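Local coordinates for protein laminin subunit ALPHA-1 (Mus musculus, PDB 2JD4) that forms part of the basement membrane protein laminin-111 and probably provides cell-surface anchorage sites through its LG4-5 domain pair, at residues L222-E227 with D246-E251; Y216-D221 with L238-A243; H286-H291 with I297-D302. The protein carries 4 engineered substitutions. One frame throughout, in Å; residues are numbered along the deposited sequence.

Contact 1: residues L222-E227 with D246-E251. Engineered in segment 222-227: Q223 (natural residue Asn). With MG (magnesium ion), chain D.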
loop_
_atom_site.group_PDB
_atom_site.type_symbol
_atom_site.label_atom_id
_atom_site.label_comp_id
_atom_site.label_asym_id
_atom_site.label_seq_id
_atom_site.Cartn_x
_atom_site.Cartn_y
_atom_site.Cartn_z
ATOM N N LEU A 222 -21.501 10.373 0.449
ATOM C CA LEU A 222 -20.166 9.795 0.370
ATOM C C LEU A 222 -19.116 10.852 0.706
ATOM O O LEU A 222 -19.135 11.954 0.158
ATOM C CB LEU A 222 -19.905 9.250 -1.035
ATOM C CG LEU A 222 -18.487 8.738 -1.302
ATOM C CD1 LEU A 222 -18.207 7.505 -0.449
ATOM C CD2 LEU A 222 -18.335 8.412 -2.775
ATOM N N GLN A 223 -18.204 10.510 1.610
ATOM C CA GLN A 223 -17.146 11.429 2.010
ATOM C C GLN A 223 -15.799 10.883 1.544
ATOM O O GLN A 223 -15.443 9.750 1.860
ATOM C CB GLN A 223 -17.124 11.587 3.536
ATOM C CG GLN A 223 -16.221 12.710 4.021
ATOM C CD GLN A 223 -15.909 12.613 5.499
ATOM O OE1 GLN A 223 -16.810 12.518 6.335
ATOM N NE2 GLN A 223 -14.623 12.641 5.833
ATOM N N ILE A 224 -15.063 11.688 0.784
ATOM C CA ILE A 224 -13.748 11.281 0.294
ATOM C C ILE A 224 -12.668 12.139 0.940
ATOM O O ILE A 224 -12.748 13.369 0.914
ATOM C CB ILE A 224 -13.642 11.431 -1.245
ATOM C CG1 ILE A 224 -14.617 10.468 -1.928
ATOM C CG2 ILE A 224 -12.209 11.165 -1.700
ATOM C CD1 ILE A 224 -14.638 10.574 -3.442
ATOM N N THR A 225 -11.668 11.488 1.528
ATOM C CA THR A 225 -10.562 12.192 2.174
ATOM C C THR A 225 -9.235 11.594 1.710
ATOM O O THR A 225 -9.128 10.387 1.496
ATOM C CB THR A 225 -10.630 12.076 3.713
ATOM O OG1 THR A 225 -11.861 12.636 4.187
ATOM C CG2 THR A 225 -9.469 12.815 4.348
ATOM N N LEU A 226 -8.227 12.443 1.557
ATOM C CA LEU A 226 -6.918 11.984 1.120
ATOM C C LEU A 226 -5.895 13.090 1.287
ATOM O O LEU A 226 -6.250 14.241 1.522
ATOM C CB LEU A 226 -6.973 11.559 -0.351
ATOM C CG LEU A 226 -7.299 12.608 -1.426
ATOM C CD1 LEU A 226 -6.091 13.505 -1.708
ATOM C CD2 LEU A 226 -7.699 11.896 -2.702
ATOM N N GLU A 227 -4.623 12.724 1.173
ATOM C CA GLU A 227 -3.529 13.682 1.256
ATOM C C GLU A 227 -2.736 13.497 -0.024
ATOM O O GLU A 227 -2.574 12.371 -0.502
ATOM C CB GLU A 227 -2.625 13.391 2.452
ATOM C CG GLU A 227 -3.287 13.548 3.802
ATOM C CD GLU A 227 -2.348 13.191 4.936
ATOM O OE1 GLU A 227 -1.240 13.765 4.987
ATOM O OE2 GLU A 227 -2.713 12.338 5.772
ATOM N N ASP A 246 -24.651 9.730 -14.663
ATOM C CA ASP A 246 -24.280 9.779 -13.248
ATOM C C ASP A 246 -22.784 9.528 -13.002
ATOM O O ASP A 246 -22.245 8.502 -13.423
ATOM C CB ASP A 246 -25.117 8.762 -12.466
ATOM C CG ASP A 246 -26.576 9.182 -12.343
ATOM O OD1 ASP A 246 -27.017 10.039 -13.136
ATOM O OD2 ASP A 246 -27.275 8.653 -11.458
ATOM N N ALA A 247 -22.129 10.459 -12.310
ATOM C CA ALA A 247 -20.698 10.330 -12.015
ATOM C C ALA A 247 -20.153 11.422 -11.092
ATOM O O ALA A 247 -20.788 12.460 -10.897
ATOM C CB ALA A 247 -19.906 10.329 -13.318
ATOM N N ILE A 248 -18.976 11.168 -10.518
ATOM C CA ILE A 248 -18.299 12.138 -9.655
ATOM C C ILE A 248 -16.815 12.153 -10.023
ATOM O O ILE A 248 -16.283 11.149 -10.497
ATOM C CB ILE A 248 -18.429 11.796 -8.149
ATOM C CG1 ILE A 248 -17.643 10.527 -7.816
ATOM C CG2 ILE A 248 -19.899 11.615 -7.781
ATOM C CD1 ILE A 248 -17.522 10.276 -6.322
ATOM N N GLY A 249 -16.154 13.288 -9.815
ATOM C CA GLY A 249 -14.740 13.390 -10.143
ATOM C C GLY A 249 -13.987 14.400 -9.296
ATOM O O GLY A 249 -14.562 15.384 -8.835
ATOM N N LEU A 250 -12.695 14.142 -9.091
ATOM C CA LEU A 250 -11.817 15.015 -8.315
ATOM C C LEU A 250 -10.547 15.166 -9.157
ATOM O O LEU A 250 -9.933 14.168 -9.539
ATOM C CB LEU A 250 -11.484 14.358 -6.973
ATOM C CG LEU A 250 -11.097 15.242 -5.787
ATOM C CD1 LEU A 250 -12.279 16.118 -5.397
ATOM C CD2 LEU A 250 -10.688 14.362 -4.605
ATOM N N GLU A 251 -10.158 16.401 -9.452
ATOM C CA GLU A 251 -8.982 16.643 -10.281
ATOM C C GLU A 251 -8.311 17.984 -10.013
ATOM O O GLU A 251 -8.915 18.900 -9.450
ATOM C CB GLU A 251 -9.374 16.576 -11.765
ATOM C CG GLU A 251 -10.700 17.269 -12.068
ATOM C CD GLU A 251 -11.035 17.362 -13.558
ATOM O OE1 GLU A 251 -10.596 16.501 -14.353
ATOM O OE2 GLU A 251 -11.768 18.302 -13.931
HETATM MG MG MG D . -29.496 8.550 -11.381
HETATM O O HOH W 1 -29.572 10.013 -13.062
HETATM O O HOH W 2 -29.262 6.941 -12.539
HETATM O O HOH W 3 -30.025 10.156 -10.021
#
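I248 of strand 247-251 packs its CD1 against L222 and I224. From CB the side chain starts toward strand 222-227. CG2 makes only a looser approach to V218 of the neighbouring loop. CG1 rises between the backbone N and the carbonyl carbon (chi1 68°), and this rotation sends CD1 across to the other strand. There CD1 meets two methyls. It lies 4.1 Å from CD1 of I224, tip to tip, and L222 CD2 touches the same methyl, the two side chains crossing at about a right angle. The same CD1 also touches V218 CG2. Further along, L226 CD2 faces L250 CD2 at 4.3 Å. The strands run nearly parallel, 19° apart, and the axes of the two short segments come within 10.8 Å. This is the spacing of two packed sheets in the beta sandwich of a laminin G domain. Just before strand 247-251, D246 OD2 binds the magnesium ion at 2.2 Å, and D319 is the other protein ligand. A metal-bound water donates to D246 OD1 at 2.6 Å, which would steady the carboxylate's rotation. No hydrogen bond joins the two strands. The contact across them therefore rests on methyl packing; the metal is bound beside it, by D246, which takes no part in that packing.

Contact 2: residues Y216-D221 with L238-A243; sequences YKVRLD and LGISSA
I240 lays its CD1 methyl against the ring of Y216 and, beside it, a methyl of V218. This is core packing in the laminin G beta sandwich. The loop that leads into strand 222-230 of one sheet folds over an isoleucine of strand 235-241, which belongs to the facing sheet. I240 CD1 stands 4.0 Å from Y216 CD2 and approaches the ring obliquely. The same methyl is 4.2 Å from V218 CG2. CG1 of I240 is anti to its carbonyl carbon (chi1 -56°) and the chain beyond is extended, which carries CD1 out to both partners. The side chains of Y216 and V218 both start toward strand 238-241, while that of K217 between them starts away.

The loop is held by polar bonds from its backbone. T320 OG1 bonds both Y216 O and V218 N, and so fixes the peptides on the two sides of K217. The chain then turns at R219, whose phi is positive. K292 NZ donates to the carbonyl oxygens of R219 and L220.

No hydrogen bond crosses between the two segments; I240 meets the loop through carbon alone. Past I240 the strand ends at S241, and S242 follows in the turn. S242 OG bonds D246 O, tying this turn to the metal-binding aspartate. S241 starts away from the loop, and its OG donates to S242 O at 2.8 Å, on a lone pair in the carbonyl plane.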
loop_
_atom_site.group_PDB
_atom_site.type_symbol
_atom_site.label_atom_id
_atom_site.label_comp_id
_atom_site.label_asym_id
_atom_site.label_seq_id
_atom_site.Cartn_x
_atom_site.Cartn_y
_atom_site.Cartn_z
ATOM N N TYR A 216 -18.719 0.307 -7.588
ATOM C CA TYR A 216 -18.986 1.092 -6.390
ATOM C C TYR A 216 -20.201 1.977 -6.659
ATOM O O TYR A 216 -20.328 2.551 -7.741
ATOM C CB TYR A 216 -17.779 1.973 -6.038
ATOM C CG TYR A 216 -17.871 2.597 -4.658
ATOM C CD1 TYR A 216 -17.606 1.842 -3.511
ATOM C CD2 TYR A 216 -18.284 3.920 -4.494
ATOM C CE1 TYR A 216 -17.755 2.387 -2.235
ATOM C CE2 TYR A 216 -18.439 4.474 -3.222
ATOM C CZ TYR A 216 -18.174 3.700 -2.097
ATOM O OH TYR A 216 -18.342 4.237 -0.839
ATOM N N LYS A 217 -21.093 2.078 -5.677
ATOM C CA LYS A 217 -22.297 2.898 -5.816
ATOM C C LYS A 217 -22.212 4.129 -4.920
ATOM O O LYS A 217 -22.306 4.015 -3.698
ATOM C CB LYS A 217 -23.540 2.086 -5.437
ATOM C CG LYS A 217 -23.780 0.861 -6.302
ATOM C CD LYS A 217 -25.003 0.091 -5.826
ATOM C CE LYS A 217 -25.185 -1.194 -6.612
ATOM N NZ LYS A 217 -26.367 -1.964 -6.138
ATOM N N VAL A 218 -22.049 5.303 -5.520
ATOM C CA VAL A 218 -21.950 6.533 -4.746
ATOM C C VAL A 218 -23.261 6.841 -4.023
ATOM O O VAL A 218 -23.268 7.135 -2.827
ATOM C CB VAL A 218 -21.569 7.725 -5.648
ATOM C CG1 VAL A 218 -21.535 9.001 -4.840
ATOM C CG2 VAL A 218 -20.201 7.470 -6.287
ATOM N N ARG A 219 -24.367 6.773 -4.756
ATOM C CA ARG A 219 -25.686 7.035 -4.193
ATOM C C ARG A 219 -25.819 8.466 -3.671
ATOM O O ARG A 219 -25.334 9.406 -4.295
ATOM C CB ARG A 219 -25.991 6.034 -3.072
ATOM C CG ARG A 219 -25.696 4.587 -3.447
ATOM C CD ARG A 219 -26.592 4.083 -4.566
ATOM N NE ARG A 219 -27.827 3.488 -4.064
ATOM C CZ ARG A 219 -27.877 2.392 -3.313
ATOM N NH1 ARG A 219 -26.761 1.762 -2.968
ATOM N NH2 ARG A 219 -29.048 1.919 -2.907
ATOM N N LEU A 220 -26.464 8.629 -2.518
ATOM C CA LEU A 220 -26.688 9.963 -1.960
ATOM C C LEU A 220 -25.561 10.596 -1.150
ATOM O O LEU A 220 -25.240 11.768 -1.344
ATOM C CB LEU A 220 -27.961 9.970 -1.105
ATOM C CG LEU A 220 -29.310 9.779 -1.805
ATOM C CD1 LEU A 220 -29.395 8.396 -2.425
ATOM C CD2 LEU A 220 -30.423 9.973 -0.791
ATOM N N ASP A 221 -24.968 9.840 -0.234
ATOM C CA ASP A 221 -23.908 10.399 0.594
ATOM C C ASP A 221 -22.596 9.624 0.524
ATOM O O ASP A 221 -22.576 8.389 0.535
ATOM C CB ASP A 221 -24.387 10.498 2.047
ATOM C CG ASP A 221 -23.432 11.286 2.923
ATOM O OD1 ASP A 221 -22.284 10.832 3.118
ATOM O OD2 ASP A 221 -23.832 12.363 3.414
ATOM N N LEU A 238 -9.245 11.343 -8.778
ATOM C CA LEU A 238 -10.197 10.251 -8.654
ATOM C C LEU A 238 -11.461 10.438 -9.489
ATOM O O LEU A 238 -11.926 11.563 -9.695
ATOM C CB LEU A 238 -10.559 10.065 -7.173
ATOM C CG LEU A 238 -11.489 8.935 -6.719
ATOM C CD1 LEU A 238 -11.118 8.523 -5.294
ATOM C CD2 LEU A 238 -12.953 9.378 -6.810
ATOM N N GLY A 239 -11.999 9.318 -9.973
ATOM C CA GLY A 239 -13.213 9.337 -10.766
ATOM C C GLY A 239 -14.000 8.038 -10.677
ATOM O O GLY A 239 -13.433 6.939 -10.698
ATOM N N ILE A 240 -15.318 8.165 -10.543
ATOM C CA ILE A 240 -16.213 7.009 -10.493
ATOM C C ILE A 240 -17.352 7.388 -11.431
ATOM O O ILE A 240 -18.116 8.312 -11.139
ATOM C CB ILE A 240 -16.777 6.779 -9.074
ATOM C CG1 ILE A 240 -15.625 6.642 -8.071
ATOM C CG2 ILE A 240 -17.627 5.510 -9.054
ATOM C CD1 ILE A 240 -16.087 6.499 -6.631
ATOM N N SER A 241 -17.475 6.683 -12.550
ATOM C CA SER A 241 -18.499 7.036 -13.527
ATOM C C SER A 241 -19.245 5.884 -14.190
ATOM O O SER A 241 -18.683 4.815 -14.432
ATOM C CB SER A 241 -17.862 7.897 -14.619
ATOM O OG SER A 241 -18.794 8.225 -15.639
ATOM N N SER A 242 -20.523 6.114 -14.476
ATOM C CA SER A 242 -21.334 5.119 -15.167
ATOM C C SER A 242 -21.035 5.366 -16.648
ATOM O O SER A 242 -20.439 6.384 -16.996
ATOM C CB SER A 242 -22.820 5.355 -14.904
ATOM O OG SER A 242 -23.235 6.595 -15.453
ATOM N N ALA A 243 -21.441 4.446 -17.515
ATOM C CA ALA A 243 -21.204 4.617 -18.943
ATOM C C ALA A 243 -22.219 5.612 -19.512
ATOM O O ALA A 243 -22.213 5.909 -20.707
ATOM C CB ALA A 243 -21.318 3.269 -19.659
#

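Contact 3: residues H286-H291 with I297-D302; sequences HTLQAH and IVLTVD
H286 and D302 meet through ring and carboxylate. H286 ND1 donates to D302 OD2 at 2.9 Å, using the syn lone pair of that oxygen. The bond is bent, with 144° at the hydrogen, and OD2 lies somewhat out of the ring plane. D302 OD1 takes a second bond, from T287 N at 3.1 Å, met nearly end-on. D302 N returns one to T287 O, also 3.1 Å. Both carboxylate oxygens are thus engaged at the end of the strand pair. The aspartate CG is anti to its own carbonyl carbon (chi1 -66°), which swings the carboxylate back to the partner strand.

The histidine has further partners: NE2 bonds D282 OD1, and its ring meets that of F228. Two acidic partners would favour a protonated ring. With an alanine in place of H286, the ring's bonds to D302 and D282 are gone, and the D302 carboxylate, still bonded by T287 N, would probably be freer to turn.

The two segments belong to the beta hairpin of strands 286-293 and 296-301, in one sheet of the laminin G sandwich. Q289 with T300 and H291 with V298 are its hydrogen-bonded pairs, and T300 N to Q289 O is 2.6 Å. On the core face L299 CD1 lies 4.2 Å from L288 CD2 and touches A290 CB. L250 covers L288 and A290 from the facing sheet, while Y272 packs against L299 and V301. On the other face Q289 and T300 lie side by side, their CB atoms 3.8 Å apart. T300 OG1 bonds S305 OG on the next strand.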
loop_
_atom_site.group_PDB
_atom_site.type_symbol
_atom_site.label_atom_id
_atom_site.label_comp_id
_atom_site.label_asym_id
_atom_site.label_seq_id
_atom_site.Cartn_x
_atom_site.Cartn_y
_atom_site.Cartn_z
ATOM N N HIS A 286 -0.807 18.135 1.312
ATOM C CA HIS A 286 -2.033 18.913 1.466
ATOM C C HIS A 286 -3.169 17.959 1.774
ATOM O O HIS A 286 -3.210 16.843 1.245
ATOM C CB HIS A 286 -2.331 19.662 0.171
ATOM C CG HIS A 286 -1.239 20.594 -0.240
ATOM N ND1 HIS A 286 -1.030 21.808 0.375
ATOM C CD2 HIS A 286 -0.253 20.460 -1.157
ATOM C CE1 HIS A 286 0.040 22.384 -0.144
ATOM N NE2 HIS A 286 0.530 21.585 -1.077
ATOM N N THR A 287 -4.083 18.376 2.640
ATOM C CA THR A 287 -5.211 17.528 2.978
ATOM C C THR A 287 -6.362 17.901 2.061
ATOM O O THR A 287 -6.483 19.054 1.637
ATOM C CB THR A 287 -5.649 17.707 4.446
ATOM O OG1 THR A 287 -6.071 19.057 4.664
ATOM C CG2 THR A 287 -4.496 17.383 5.390
ATOM N N LEU A 288 -7.196 16.921 1.738
ATOM C CA LEU A 288 -8.330 17.173 0.865
ATOM C C LEU A 288 -9.559 16.414 1.347
ATOM O O LEU A 288 -9.495 15.218 1.639
ATOM C CB LEU A 288 -7.973 16.771 -0.568
ATOM C CG LEU A 288 -8.951 17.074 -1.709
ATOM C CD1 LEU A 288 -8.226 16.889 -3.034
ATOM C CD2 LEU A 288 -10.168 16.157 -1.627
ATOM N N GLN A 289 -10.675 17.130 1.438
ATOM C CA GLN A 289 -11.939 16.554 1.869
ATOM C C GLN A 289 -13.005 16.939 0.850
ATOM O O GLN A 289 -13.118 18.098 0.475
ATOM C CB GLN A 289 -12.338 17.102 3.240
ATOM C CG GLN A 289 -11.335 16.848 4.348
ATOM C CD GLN A 289 -11.666 17.622 5.612
ATOM O OE1 GLN A 289 -12.752 17.474 6.182
ATOM N NE2 GLN A 289 -10.732 18.454 6.057
ATOM N N ALA A 290 -13.775 15.961 0.394
ATOM C CA ALA A 290 -14.839 16.218 -0.570
ATOM C C ALA A 290 -16.056 15.441 -0.093
ATOM O O ALA A 290 -16.069 14.210 -0.133
ATOM C CB ALA A 290 -14.416 15.750 -1.958
ATOM N N HIS A 291 -17.076 16.160 0.366
ATOM C CA HIS A 291 -18.276 15.513 0.883
ATOM C C HIS A 291 -19.503 15.705 0.001
ATOM O O HIS A 291 -19.848 16.826 -0.366
ATOM C CB HIS A 291 -18.578 16.035 2.293
ATOM C CG HIS A 291 -19.618 15.244 3.026
ATOM N ND1 HIS A 291 -20.155 15.657 4.227
ATOM C CD2 HIS A 291 -20.196 14.051 2.748
ATOM C CE1 HIS A 291 -21.018 14.753 4.656
ATOM N NE2 HIS A 291 -21.060 13.768 3.777
ATOM N N ILE A 297 -22.723 19.733 -1.887
ATOM C CA ILE A 297 -21.387 19.325 -2.313
ATOM C C ILE A 297 -20.364 20.242 -1.640
ATOM O O ILE A 297 -20.366 21.454 -1.860
ATOM C CB ILE A 297 -21.251 19.434 -3.849
ATOM C CG1 ILE A 297 -22.043 18.307 -4.514
ATOM C CG2 ILE A 297 -19.797 19.388 -4.260
ATOM C CD1 ILE A 297 -22.116 18.423 -6.019
ATOM N N VAL A 298 -19.491 19.659 -0.822
ATOM C CA VAL A 298 -18.485 20.439 -0.110
ATOM C C VAL A 298 -17.053 19.961 -0.368
ATOM O O VAL A 298 -16.736 18.786 -0.180
ATOM C CB VAL A 298 -18.739 20.399 1.420
ATOM C CG1 VAL A 298 -17.701 21.241 2.142
ATOM C CG2 VAL A 298 -20.151 20.900 1.736
ATOM N N LEU A 299 -16.202 20.893 -0.792
ATOM C CA LEU A 299 -14.790 20.622 -1.060
ATOM C C LEU A 299 -13.947 21.408 -0.058
ATOM O O LEU A 299 -14.099 22.623 0.079
ATOM C CB LEU A 299 -14.409 21.047 -2.485
ATOM C CG LEU A 299 -12.906 20.969 -2.796
ATOM C CD1 LEU A 299 -12.407 19.548 -2.575
ATOM C CD2 LEU A 299 -12.638 21.423 -4.224
ATOM N N THR A 300 -13.059 20.712 0.643
ATOM C CA THR A 300 -12.208 21.356 1.632
ATOM C C THR A 300 -10.741 21.007 1.386
ATOM O O THR A 300 -10.367 19.830 1.371
ATOM C CB THR A 300 -12.600 20.909 3.049
ATOM O OG1 THR A 300 -14.004 21.123 3.245
ATOM C CG2 THR A 300 -11.823 21.699 4.092
ATOM N N VAL A 301 -9.922 22.032 1.171
ATOM C CA VAL A 301 -8.493 21.839 0.935
ATOM C C VAL A 301 -7.711 22.614 1.992
ATOM O O VAL A 301 -7.881 23.831 2.141
ATOM C CB VAL A 301 -8.073 22.343 -0.460
ATOM C CG1 VAL A 301 -6.598 22.053 -0.688
ATOM C CG2 VAL A 301 -8.915 21.663 -1.535
ATOM N N ASP A 302 -6.861 21.900 2.726
ATOM C CA ASP A 302 -6.069 22.501 3.789
ATOM C C ASP A 302 -6.949 23.305 4.748
ATOM O O ASP A 302 -6.549 24.361 5.239
ATOM C CB ASP A 302 -4.966 23.399 3.212
ATOM C CG ASP A 302 -3.919 22.616 2.438
ATOM O OD1 ASP A 302 -3.672 21.441 2.796
ATOM O OD2 ASP A 302 -3.335 23.175 1.482
#

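How the contacts relate
Contact 1 lies between the other two, its centre about 9 Å from each; contacts 2 and 3 are about 17 Å apart, centre to centre. Strands 235-241 and 247-253 are neighbours in one sheet, so contacts 1 and 2 are linked by probable backbone hydrogen bonds, such as I248 N to I240 O at 3.0 Å. In the facing sheet strand 222-230 pairs with 286-293, joining contacts 1 and 3, with I224 O to A290 N at 2.8 Å. D221 OD2 and H291 NE2, 3.1 Å apart, tie contact 2 to contact 3. The magnesium ion of this domain is bound at the edge of contact 1, by D246 together with D319. The V218 side chain is about 10 Å from it.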